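Anti-cleavage anti-greA transcription factor gfh1 (Thermus thermophilus, PDB 2F23) inhibits all catalytic activities of RNA polymerase by partially occluding its substrate-binding site and preventing NTP binding. Local coordinates at residues Glu13-Gln18 with Asp63-Ile68; Val102-Pro107 with Lys127-His132; Val137-Leu140 with Gly145-Glu148. All blocks are in the same frame, centred on the assembly; numbering follows the deposited sequence.

Contact 1: Glu13-Gln18 with Asp63-Ile68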
ATOM      1  N   GLU A  13      -5.143 -10.583   4.612  1.00  8.72           N
ATOM      2  CA  GLU A  13      -4.066 -11.091   5.459  1.00  8.51           C
ATOM      3  C   GLU A  13      -2.875 -10.141   5.478  1.00  9.32           C
ATOM      4  O   GLU A  13      -2.338  -9.817   6.538  1.00 10.38           O
ATOM      5  CB  GLU A  13      -3.592 -12.464   4.967  1.00 10.60           C
ATOM      6  CG  GLU A  13      -2.432 -13.038   5.791  1.00 12.92           C
ATOM      7  CD  GLU A  13      -1.980 -14.403   5.306  1.00 15.21           C
ATOM      8  OE1 GLU A  13      -2.851 -15.220   4.940  1.00 18.92           O
ATOM      9  OE2 GLU A  13      -0.759 -14.665   5.306  1.00 15.78           O
ATOM     10  N   ARG A  14      -2.452  -9.699   4.301  1.00 10.79           N
ATOM     11  CA  ARG A  14      -1.311  -8.800   4.224  1.00 10.80           C
ATOM     12  C   ARG A  14      -1.556  -7.498   4.976  1.00 10.24           C
ATOM     13  O   ARG A  14      -0.709  -7.063   5.751  1.00 10.96           O
ATOM     14  CB  ARG A  14      -0.963  -8.491   2.770  1.00 15.49           C
ATOM     15  CG  ARG A  14      -0.600  -9.715   1.950  1.00 19.18           C
ATOM     16  CD  ARG A  14      -0.030  -9.340   0.587  1.00 24.45           C
ATOM     17  NE  ARG A  14       1.407  -9.074   0.633  1.00 29.80           N
ATOM     18  CZ  ARG A  14       1.964  -8.001   1.185  1.00 31.36           C
ATOM     19  NH1 ARG A  14       1.211  -7.068   1.748  1.00 34.58           N
ATOM     20  NH2 ARG A  14       3.282  -7.860   1.173  1.00 33.41           N
ATOM     21  N   LEU A  15      -2.711  -6.878   4.746  1.00  9.19           N
ATOM     22  CA  LEU A  15      -3.020  -5.625   5.416  1.00  9.61           C
ATOM     23  C   LEU A  15      -3.169  -5.777   6.926  1.00  9.20           C
ATOM     24  O   LEU A  15      -2.771  -4.888   7.677  1.00  9.47           O
ATOM     25  CB  LEU A  15      -4.283  -5.001   4.814  1.00 10.47           C
ATOM     26  CG  LEU A  15      -4.112  -4.530   3.367  1.00 11.83           C
ATOM     27  CD1 LEU A  15      -5.421  -3.945   2.872  1.00 13.18           C
ATOM     28  CD2 LEU A  15      -3.000  -3.490   3.285  1.00 13.41           C
ATOM     29  N   MET A  16      -3.749  -6.887   7.378  1.00 10.55           N
ATOM     30  CA  MET A  16      -3.904  -7.092   8.818  1.00 11.21           C
ATOM     31  C   MET A  16      -2.534  -7.263   9.456  1.00 11.44           C
ATOM     32  O   MET A  16      -2.283  -6.752  10.550  1.00 11.14           O
ATOM     33  CB  MET A  16      -4.765  -8.320   9.123  1.00 12.96           C
ATOM     34  CG  MET A  16      -4.963  -8.582  10.623  1.00 14.31           C
ATOM     35  SD  MET A  16      -5.774  -7.210  11.523  1.00 13.43           S
ATOM     36  CE  MET A  16      -7.265  -7.138  10.594  1.00 10.88           C
ATOM     37  N   GLN A  17      -1.652  -7.990   8.778  1.00 11.14           N
ATOM     38  CA  GLN A  17      -0.301  -8.192   9.293  1.00 12.51           C
ATOM     39  C   GLN A  17       0.392  -6.839   9.350  1.00 12.81           C
ATOM     40  O   GLN A  17       1.097  -6.537  10.310  1.00 12.48           O
ATOM     41  CB  GLN A  17       0.491  -9.146   8.394  1.00 14.69           C
ATOM     42  CG  GLN A  17      -0.116 -10.538   8.302  1.00 20.30           C
ATOM     43  CD  GLN A  17       0.608 -11.439   7.320  1.00 21.65           C
ATOM     44  OE1 GLN A  17       1.003 -11.008   6.239  1.00 23.06           O
ATOM     45  NE2 GLN A  17       0.768 -12.706   7.687  1.00 25.79           N
ATOM     46  N   GLN A  18       0.187  -6.021   8.322  1.00 10.61           N
ATOM     47  CA  GLN A  18       0.799  -4.699   8.298  1.00 11.69           C
ATOM     48  C   GLN A  18       0.263  -3.863   9.452  1.00 11.28           C
ATOM     49  O   GLN A  18       1.013  -3.120  10.092  1.00 12.67           O
ATOM     50  CB  GLN A  18       0.513  -3.993   6.976  1.00 12.43           C
ATOM     51  CG  GLN A  18       1.224  -2.654   6.860  1.00 16.64           C
ATOM     52  CD  GLN A  18       0.931  -1.942   5.559  1.00 18.88           C
ATOM     53  OE1 GLN A  18       1.537  -0.916   5.252  1.00 21.85           O
ATOM     54  NE2 GLN A  18      -0.005  -2.481   4.786  1.00 15.75           N
ATOM     55  N   ASP A  63      -5.011   4.427  10.929  1.00 12.71           N
ATOM     56  CA  ASP A  63      -6.390   4.816  10.643  1.00 14.52           C
ATOM     57  C   ASP A  63      -6.800   4.363   9.248  1.00 14.14           C
ATOM     58  O   ASP A  63      -7.915   3.882   9.044  1.00 14.30           O
ATOM     59  CB  ASP A  63      -6.568   6.332  10.770  1.00 17.78           C
ATOM     60  CG  ASP A  63      -6.485   6.807  12.209  1.00 23.34           C
ATOM     61  OD1 ASP A  63      -7.013   6.104  13.097  1.00 27.52           O
ATOM     62  OD2 ASP A  63      -5.904   7.886  12.451  1.00 28.58           O
ATOM     63  N   SER A  64      -5.899   4.517   8.285  1.00 13.30           N
ATOM     64  CA  SER A  64      -6.190   4.106   6.919  1.00 12.71           C
ATOM     65  C   SER A  64      -6.351   2.594   6.832  1.00 12.70           C
ATOM     66  O   SER A  64      -7.258   2.094   6.162  1.00 11.82           O
ATOM     67  CB  SER A  64      -5.079   4.571   5.976  1.00 13.92           C
ATOM     68  OG  SER A  64      -5.072   5.984   5.864  1.00 16.04           O
ATOM     69  N   LEU A  65      -5.479   1.862   7.514  1.00 12.44           N
ATOM     70  CA  LEU A  65      -5.556   0.407   7.491  1.00 10.01           C
ATOM     71  C   LEU A  65      -6.836  -0.094   8.146  1.00 10.90           C
ATOM     72  O   LEU A  65      -7.486  -0.997   7.631  1.00 12.23           O
ATOM     73  CB  LEU A  65      -4.330  -0.201   8.182  1.00 10.18           C
ATOM     74  CG  LEU A  65      -3.042  -0.027   7.373  1.00  9.54           C
ATOM     75  CD1 LEU A  65      -1.845  -0.419   8.222  1.00 12.12           C
ATOM     76  CD2 LEU A  65      -3.113  -0.874   6.108  1.00 12.78           C
ATOM     77  N   GLU A  66      -7.198   0.493   9.282  1.00 10.87           N
ATOM     78  CA  GLU A  66      -8.408   0.087   9.980  1.00 12.13           C
ATOM     79  C   GLU A  66      -9.637   0.391   9.139  1.00 13.77           C
ATOM     80  O   GLU A  66     -10.599  -0.375   9.141  1.00 13.86           O
ATOM     81  CB  GLU A  66      -8.502   0.794  11.333  1.00 13.47           C
ATOM     82  CG  GLU A  66      -7.546   0.220  12.367  1.00 14.19           C
ATOM     83  CD  GLU A  66      -7.535   0.993  13.672  1.00 14.21           C
ATOM     84  OE1 GLU A  66      -7.045   0.436  14.672  1.00 15.11           O
ATOM     85  OE2 GLU A  66      -8.001   2.152  13.697  1.00 17.35           O
ATOM     86  N   ASP A  67      -9.598   1.505   8.415  1.00 12.93           N
ATOM     87  CA  ASP A  67     -10.718   1.895   7.567  1.00 15.76           C
ATOM     88  C   ASP A  67     -10.938   0.864   6.468  1.00 16.10           C
ATOM     89  O   ASP A  67     -12.053   0.376   6.270  1.00 17.07           O
ATOM     90  CB  ASP A  67     -10.454   3.260   6.924  1.00 18.56           C
ATOM     91  CG  ASP A  67     -11.591   3.704   6.024  1.00 20.39           C
ATOM     92  OD1 ASP A  67     -11.317   4.139   4.886  1.00 25.12           O
ATOM     93  OD2 ASP A  67     -12.759   3.621   6.459  1.00 23.82           O
ATOM     94  N   ILE A  68      -9.867   0.535   5.754  1.00 13.77           N
ATOM     95  CA  ILE A  68      -9.949  -0.429   4.665  1.00 13.20           C
ATOM     96  C   ILE A  68     -10.330  -1.823   5.141  1.00 13.31           C
ATOM     97  O   ILE A  68     -11.218  -2.457   4.577  1.00 11.86           O
ATOM     98  CB  ILE A  68      -8.616  -0.502   3.909  1.00 13.95           C
ATOM     99  CG1 ILE A  68      -8.291   0.879   3.340  1.00 18.56           C
ATOM    100  CG2 ILE A  68      -8.689  -1.557   2.805  1.00 16.31           C
ATOM    101  CD1 ILE A  68      -7.016   0.934   2.579  1.00 20.81           C
TER

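Contact 2: Val102-Pro107 with Lys127-His132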
ATOM      1  N   VAL A 102      -2.142   0.963 -14.798  1.00 10.26           N
ATOM      2  CA  VAL A 102      -1.024   0.490 -15.600  1.00  9.66           C
ATOM      3  C   VAL A 102      -1.509  -0.575 -16.560  1.00  9.32           C
ATOM      4  O   VAL A 102      -2.581  -1.148 -16.381  1.00 10.26           O
ATOM      5  CB  VAL A 102       0.075  -0.149 -14.718  1.00 10.43           C
ATOM      6  CG1 VAL A 102       0.576   0.848 -13.697  1.00  9.70           C
ATOM      7  CG2 VAL A 102      -0.471  -1.395 -14.028  1.00 11.12           C
ATOM      8  N   GLN A 103      -0.725  -0.822 -17.599  1.00 10.41           N
ATOM      9  CA  GLN A 103      -1.056  -1.875 -18.536  1.00  9.78           C
ATOM     10  C   GLN A 103       0.194  -2.717 -18.685  1.00 10.61           C
ATOM     11  O   GLN A 103       1.275  -2.192 -18.956  1.00 10.13           O
ATOM     12  CB  GLN A 103      -1.476  -1.335 -19.906  1.00 12.52           C
ATOM     13  CG  GLN A 103      -1.744  -2.464 -20.894  1.00 12.59           C
ATOM     14  CD  GLN A 103      -2.246  -1.993 -22.242  1.00 14.24           C
ATOM     15  OE1 GLN A 103      -1.699  -1.063 -22.835  1.00 15.85           O
ATOM     16  NE2 GLN A 103      -3.288  -2.653 -22.746  1.00 17.67           N
ATOM     17  N   VAL A 104       0.053  -4.020 -18.476  1.00  9.65           N
ATOM     18  CA  VAL A 104       1.183  -4.925 -18.612  1.00  9.78           C
ATOM     19  C   VAL A 104       1.389  -5.161 -20.106  1.00 11.55           C
ATOM     20  O   VAL A 104       0.461  -5.552 -20.814  1.00 11.00           O
ATOM     21  CB  VAL A 104       0.916  -6.273 -17.898  1.00  9.98           C
ATOM     22  CG1 VAL A 104       2.066  -7.224 -18.142  1.00 11.93           C
ATOM     23  CG2 VAL A 104       0.746  -6.043 -16.394  1.00 10.76           C
ATOM     24  N   VAL A 105       2.600  -4.904 -20.588  1.00  9.78           N
ATOM     25  CA  VAL A 105       2.895  -5.080 -22.005  1.00 11.24           C
ATOM     26  C   VAL A 105       4.231  -5.779 -22.203  1.00 10.84           C
ATOM     27  O   VAL A 105       4.961  -6.026 -21.245  1.00 11.34           O
ATOM     28  CB  VAL A 105       2.946  -3.716 -22.731  1.00 11.20           C
ATOM     29  CG1 VAL A 105       1.588  -3.021 -22.635  1.00 11.99           C
ATOM     30  CG2 VAL A 105       4.024  -2.832 -22.108  1.00 10.01           C
ATOM     31  N   SER A 106       4.550  -6.109 -23.449  1.00 12.38           N
ATOM     32  CA  SER A 106       5.828  -6.748 -23.726  1.00 11.89           C
ATOM     33  C   SER A 106       6.931  -5.721 -23.507  1.00 12.69           C
ATOM     34  O   SER A 106       6.700  -4.516 -23.608  1.00 13.44           O
ATOM     35  CB  SER A 106       5.869  -7.275 -25.161  1.00 15.84           C
ATOM     36  OG  SER A 106       4.997  -8.381 -25.305  1.00 23.03           O
ATOM     37  N   PRO A 107       8.149  -6.182 -23.193  1.00 12.05           N
ATOM     38  CA  PRO A 107       9.286  -5.291 -22.955  1.00 13.63           C
ATOM     39  C   PRO A 107       9.457  -4.177 -23.985  1.00 13.06           C
ATOM     40  O   PRO A 107       9.707  -3.030 -23.624  1.00 15.53           O
ATOM     41  CB  PRO A 107      10.467  -6.254 -22.933  1.00 14.33           C
ATOM     42  CG  PRO A 107       9.874  -7.459 -22.281  1.00 13.84           C
ATOM     43  CD  PRO A 107       8.543  -7.592 -22.999  1.00 14.82           C
ATOM     44  N   LYS A 127       6.409  -8.340 -13.299  1.00 11.09           N
ATOM     45  CA  LYS A 127       6.391  -9.695 -12.774  1.00 12.14           C
ATOM     46  C   LYS A 127       5.615  -9.795 -11.473  1.00 10.93           C
ATOM     47  O   LYS A 127       5.029 -10.835 -11.174  1.00 13.94           O
ATOM     48  CB  LYS A 127       7.816 -10.214 -12.555  1.00 13.00           C
ATOM     49  CG  LYS A 127       8.535 -10.636 -13.833  1.00 17.44           C
ATOM     50  CD  LYS A 127       9.703 -11.563 -13.514  1.00 18.33           C
ATOM     51  CE  LYS A 127      10.381 -12.098 -14.771  1.00 20.34           C
ATOM     52  NZ  LYS A 127      11.292 -11.116 -15.414  1.00 20.58           N
ATOM     53  N   ALA A 128       5.615  -8.716 -10.697  1.00 10.36           N
ATOM     54  CA  ALA A 128       4.908  -8.697  -9.423  1.00 10.98           C
ATOM     55  C   ALA A 128       3.392  -8.649  -9.613  1.00 10.86           C
ATOM     56  O   ALA A 128       2.639  -9.057  -8.730  1.00 13.48           O
ATOM     57  CB  ALA A 128       5.370  -7.502  -8.591  1.00 11.66           C
ATOM     58  N   LEU A 129       2.953  -8.155 -10.766  1.00  9.85           N
ATOM     59  CA  LEU A 129       1.527  -8.037 -11.073  1.00  9.26           C
ATOM     60  C   LEU A 129       0.949  -9.296 -11.716  1.00  8.04           C
ATOM     61  O   LEU A 129      -0.197  -9.668 -11.466  1.00  7.35           O
ATOM     62  CB  LEU A 129       1.297  -6.844 -12.008  1.00  9.26           C
ATOM     63  CG  LEU A 129       1.409  -5.442 -11.405  1.00 10.67           C
ATOM     64  CD1 LEU A 129       1.569  -4.408 -12.511  1.00 12.32           C
ATOM     65  CD2 LEU A 129       0.172  -5.160 -10.565  1.00 11.72           C
ATOM     66  N   LEU A 130       1.747  -9.961 -12.540  1.00  9.19           N
ATOM     67  CA  LEU A 130       1.293 -11.167 -13.223  1.00  8.37           C
ATOM     68  C   LEU A 130       0.643 -12.206 -12.317  1.00  8.85           C
ATOM     69  O   LEU A 130       1.184 -12.564 -11.267  1.00  9.66           O
ATOM     70  CB  LEU A 130       2.459 -11.824 -13.963  1.00  7.88           C
ATOM     71  CG  LEU A 130       3.091 -11.062 -15.128  1.00  8.18           C
ATOM     72  CD1 LEU A 130       4.250 -11.878 -15.696  1.00 10.30           C
ATOM     73  CD2 LEU A 130       2.049 -10.817 -16.210  1.00  8.64           C
ATOM     74  N   GLY A 131      -0.529 -12.680 -12.731  1.00  8.22           N
ATOM     75  CA  GLY A 131      -1.229 -13.708 -11.987  1.00  8.19           C
ATOM     76  C   GLY A 131      -2.071 -13.270 -10.808  1.00  7.40           C
ATOM     77  O   GLY A 131      -2.656 -14.113 -10.123  1.00 10.54           O
ATOM     78  N   HIS A 132      -2.146 -11.967 -10.566  1.00  6.95           N
ATOM     79  CA  HIS A 132      -2.928 -11.475  -9.442  1.00  6.59           C
ATOM     80  C   HIS A 132      -4.329 -11.051  -9.837  1.00  7.87           C
ATOM     81  O   HIS A 132      -4.620 -10.851 -11.017  1.00  6.29           O
ATOM     82  CB  HIS A 132      -2.172 -10.354  -8.738  1.00  7.52           C
ATOM     83  CG  HIS A 132      -0.988 -10.849  -7.971  1.00  8.78           C
ATOM     84  ND1 HIS A 132      -1.114 -11.620  -6.834  1.00 14.69           N
ATOM     85  CD2 HIS A 132       0.341 -10.752  -8.214  1.00 13.78           C
ATOM     86  CE1 HIS A 132       0.086 -11.979  -6.414  1.00 16.01           C
ATOM     87  NE2 HIS A 132       0.986 -11.467  -7.233  1.00 17.48           N
TER

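Contact 3: Val137-Leu140 with Gly145-Glu148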
ATOM      1  N   VAL A 137      -3.220  -7.429  -2.620  1.00  8.94           N
ATOM      2  CA  VAL A 137      -2.437  -6.292  -2.154  1.00  9.31           C
ATOM      3  C   VAL A 137      -0.977  -6.606  -2.465  1.00  8.91           C
ATOM      4  O   VAL A 137      -0.455  -7.641  -2.062  1.00 10.79           O
ATOM      5  CB  VAL A 137      -2.651  -6.076  -0.647  1.00  8.56           C
ATOM      6  CG1 VAL A 137      -1.733  -4.980  -0.128  1.00  9.88           C
ATOM      7  CG2 VAL A 137      -4.099  -5.694  -0.403  1.00  8.50           C
ATOM      8  N   LEU A 138      -0.334  -5.699  -3.192  1.00  8.73           N
ATOM      9  CA  LEU A 138       1.038  -5.895  -3.636  1.00 11.03           C
ATOM     10  C   LEU A 138       1.957  -4.727  -3.332  1.00 10.62           C
ATOM     11  O   LEU A 138       1.522  -3.583  -3.270  1.00 10.09           O
ATOM     12  CB  LEU A 138       1.037  -6.118  -5.150  1.00 13.15           C
ATOM     13  CG  LEU A 138      -0.025  -7.085  -5.682  1.00 16.00           C
ATOM     14  CD1 LEU A 138      -0.261  -6.851  -7.171  1.00 18.74           C
ATOM     15  CD2 LEU A 138       0.416  -8.508  -5.406  1.00 17.15           C
ATOM     16  N   SER A 139       3.236  -5.032  -3.136  1.00 11.68           N
ATOM     17  CA  SER A 139       4.240  -3.996  -2.921  1.00 13.92           C
ATOM     18  C   SER A 139       4.920  -3.910  -4.286  1.00 14.07           C
ATOM     19  O   SER A 139       5.491  -4.894  -4.764  1.00 17.27           O
ATOM     20  CB  SER A 139       5.238  -4.415  -1.841  1.00 16.66           C
ATOM     21  OG  SER A 139       4.624  -4.423  -0.562  1.00 22.51           O
ATOM     22  N   LEU A 140       4.847  -2.745  -4.920  1.00 13.36           N
ATOM     23  CA  LEU A 140       5.415  -2.581  -6.252  1.00 14.69           C
ATOM     24  C   LEU A 140       6.544  -1.571  -6.339  1.00 16.27           C
ATOM     25  O   LEU A 140       6.527  -0.540  -5.667  1.00 15.84           O
ATOM     26  CB  LEU A 140       4.314  -2.184  -7.238  1.00 14.05           C
ATOM     27  CG  LEU A 140       3.108  -3.126  -7.313  1.00 14.08           C
ATOM     28  CD1 LEU A 140       2.049  -2.532  -8.224  1.00 13.86           C
ATOM     29  CD2 LEU A 140       3.550  -4.494  -7.818  1.00 15.44           C
ATOM     30  N   GLY A 145       9.409   4.836  -6.530  1.00 24.68           N
ATOM     31  CA  GLY A 145       9.865   4.057  -5.394  1.00 23.07           C
ATOM     32  C   GLY A 145       8.925   2.920  -5.050  1.00 21.71           C
ATOM     33  O   GLY A 145       7.987   2.635  -5.794  1.00 21.60           O
ATOM     34  N   LYS A 146       9.178   2.273  -3.917  1.00 20.76           N
ATOM     35  CA  LYS A 146       8.367   1.150  -3.459  1.00 20.40           C
ATOM     36  C   LYS A 146       7.068   1.643  -2.828  1.00 19.58           C
ATOM     37  O   LYS A 146       7.083   2.477  -1.925  1.00 20.50           O
ATOM     38  CB  LYS A 146       9.163   0.321  -2.444  1.00 20.63           C
ATOM     39  CG  LYS A 146       8.487  -0.957  -1.969  1.00 24.90           C
ATOM     40  CD  LYS A 146       9.331  -1.627  -0.889  1.00 26.77           C
ATOM     41  CE  LYS A 146       8.739  -2.956  -0.436  1.00 28.86           C
ATOM     42  NZ  LYS A 146       8.771  -3.979  -1.518  1.00 31.59           N
ATOM     43  N   ARG A 147       5.946   1.119  -3.308  1.00 17.92           N
ATOM     44  CA  ARG A 147       4.639   1.507  -2.791  1.00 17.76           C
ATOM     45  C   ARG A 147       3.723   0.292  -2.728  1.00 15.83           C
ATOM     46  O   ARG A 147       3.900  -0.667  -3.478  1.00 14.09           O
ATOM     47  CB  ARG A 147       4.008   2.566  -3.697  1.00 20.87           C
ATOM     48  CG  ARG A 147       4.778   3.874  -3.775  1.00 23.68           C
ATOM     49  CD  ARG A 147       4.167   4.970  -2.909  1.00 27.53           C
ATOM     50  NE  ARG A 147       4.441   4.830  -1.478  1.00 29.72           N
ATOM     51  CZ  ARG A 147       3.787   4.019  -0.650  1.00 31.17           C
ATOM     52  NH1 ARG A 147       2.801   3.250  -1.094  1.00 29.75           N
ATOM     53  NH2 ARG A 147       4.110   3.991   0.637  1.00 31.63           N
ATOM     54  N   GLU A 148       2.746   0.341  -1.830  1.00 13.90           N
ATOM     55  CA  GLU A 148       1.795  -0.754  -1.681  1.00 12.96           C
ATOM     56  C   GLU A 148       0.489  -0.383  -2.376  1.00 12.02           C
ATOM     57  O   GLU A 148      -0.019   0.722  -2.203  1.00 11.99           O
ATOM     58  CB  GLU A 148       1.548  -1.034  -0.195  1.00 16.07           C
ATOM     59  CG  GLU A 148       0.427  -2.019   0.086  1.00 17.00           C
ATOM     60  CD  GLU A 148       0.346  -2.419   1.551  1.00 18.93           C
ATOM     61  OE1 GLU A 148       0.938  -3.452   1.927  1.00 22.35           O
ATOM     62  OE2 GLU A 148      -0.303  -1.693   2.326  1.00 22.04           O
TER
HETATM   63  O   HOH W   1       8.767  -4.217  -4.114  1.00 26.08           O

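Contact 1: Glu13-Gln18 with Asp63-Ile68
L65 lays both of its methyls over one face of the Q18 side-chain amide. CD1 of L65 sits above the amide carbon CD of Q18 at 4.1 Å and also meets its CG, while CD2 of L65 lies above the nitrogen NE2 of Q18 at 3.7 Å. The two side chains cross at about a right angle. With CG anti to the backbone N (chi1 -175°) and the rest of the chain extended, Q18 reaches across with its amide flat against the leucine. NE2, under the CD2 methyl, donates a hydrogen bond to E148 OE2 of the globular part, so the amide is held by an apolar surface on one side and a polar anchor at its end.

One turn earlier, L15 splits its fork between two partners. CD2 of L15 touches CD2 of L65 at 3.9 Å, and CD1 of L15 reaches CG2 of I68 at 4.0 Å. The same L65 methyl therefore touches both L15 and the Q18 amide, which also lie next to each other. I68 presents the CG2 branch rather than its longer arm. L15 and L65 also have the closest backbones, with CA of L15 and CA of L65 6.9 Å apart.

The helix segments run antiparallel but splayed, at 146° and with 10.0 Å between axes, and the contact relies on side-chain packing alone. L95 covers L65 and Q18, V5 and P94 touch I68, and L7, L69 and V137 touch L15. This is the base of the antiparallel helical hairpin, a predicted coiled coil, that forms the N-terminal domain of GreA/GreB-family factors.

Contact 2: Val102-Pro107 with Lys127-His132
V102 and L129 meet tip to tip, CG2 of the valine lying 3.9 Å from CD1 of the leucine. V102 places this methyl between its backbone N and carbonyl carbon (chi1 -58°), which turns it off the strand toward the helix. The same leucine methyl also faces V104, whose CG2 is 4.3 Å from L129 CD1, so the end of L129 bridges two valines that project from one face of the strand. A further apolar touch falls at the border of the patch: V104 turns its other branch, CG1, to CD2 of L130 at 4.1 Å, the two side chains crossing at a slant. V104 thus shares its methyls between consecutive leucines, L129 on the last turn of the helix and L130 just beyond it. All the contacts between the segments are of this apolar kind.

Within the segments the polar bond is a backbone one. After L129 the chain makes a type II beta turn, closed by H132 N to L129 O at 3.1 Å. G131 takes the positive phi (83°) of its third position, where a side chain would press on the preceding carbonyl. H132 leaves the turn with ND1 bonded to D136, outside both segments.

Strand 99-105 runs between strands 117-120 and 88-92, and V102 continues the apolar layer onto M117, I119 and V89, while V104 touches I83. From the other direction L129 also packs on L138 and L140, so helix 124-129 lies across one face of the mixed sheet, reaching from strand 99-105 to strand 137-142.

Contact 3: Val137-Leu140 with Gly145-Glu148
The E148 carboxylate has CG1 of V137 over one of its faces, this methyl standing 3.7 Å from CD of E148. The same methyl is equally near E148 CG, the two side chains crossing at a slant. V137 CG1 reaches this position because it is anti to the backbone N (chi1 174°). L15 approaches from the same side of the carboxylate, OE2 is already engaged by Q18, and R14 makes only a long, weak ion pair with OE1. The guanidinium of R147 forms a salt bridge with D93.

Between the backbones, L140 and R147 form a hydrogen-bonded antiparallel pair, with L140 N to R147 O at 2.7 Å and R147 N to L140 O at 2.9 Å. The next pair, S139 with E148, is non-hydrogen-bonded, and CA-H of E148 points to L138 O at 3.3 Å. K146 curls its amino end beside S139, NZ lying 3.6 Å from S139 CB. A water accepts from K146 NZ at 2.6 Å and donates only weakly to S139 O.

The hairpin puts strand 137-142 at the sheet edge within this chain, and strand 145-155 pairs with strand 88-92 on its other side. V137, S139 and E148 meet helix 9-37, while L138 and L140 pack on helix 124-129 across the opposite face.

Contacts 1 and 2 are buried and mainly apolar, 25 Å apart between centres and not touching; contact 3 is partly buried and lies between them, 14 Å from either. Its hairpin, strands 137-142 and 145-155, serves both. On one face E148 takes up the amide of Q18 (OE2 to NE2 2.6 Å), tying the base of the coiled coil to the globular domain. On the other, L138 meets L129 (CD1 to CD2 3.8 Å), extending the layer of contact 2. Contact 2 is purely aliphatic and contact 1 adds one amide to its methyls, whereas the hairpin is held by backbone hydrogen bonds, with exposed K146 meeting S139 and a water.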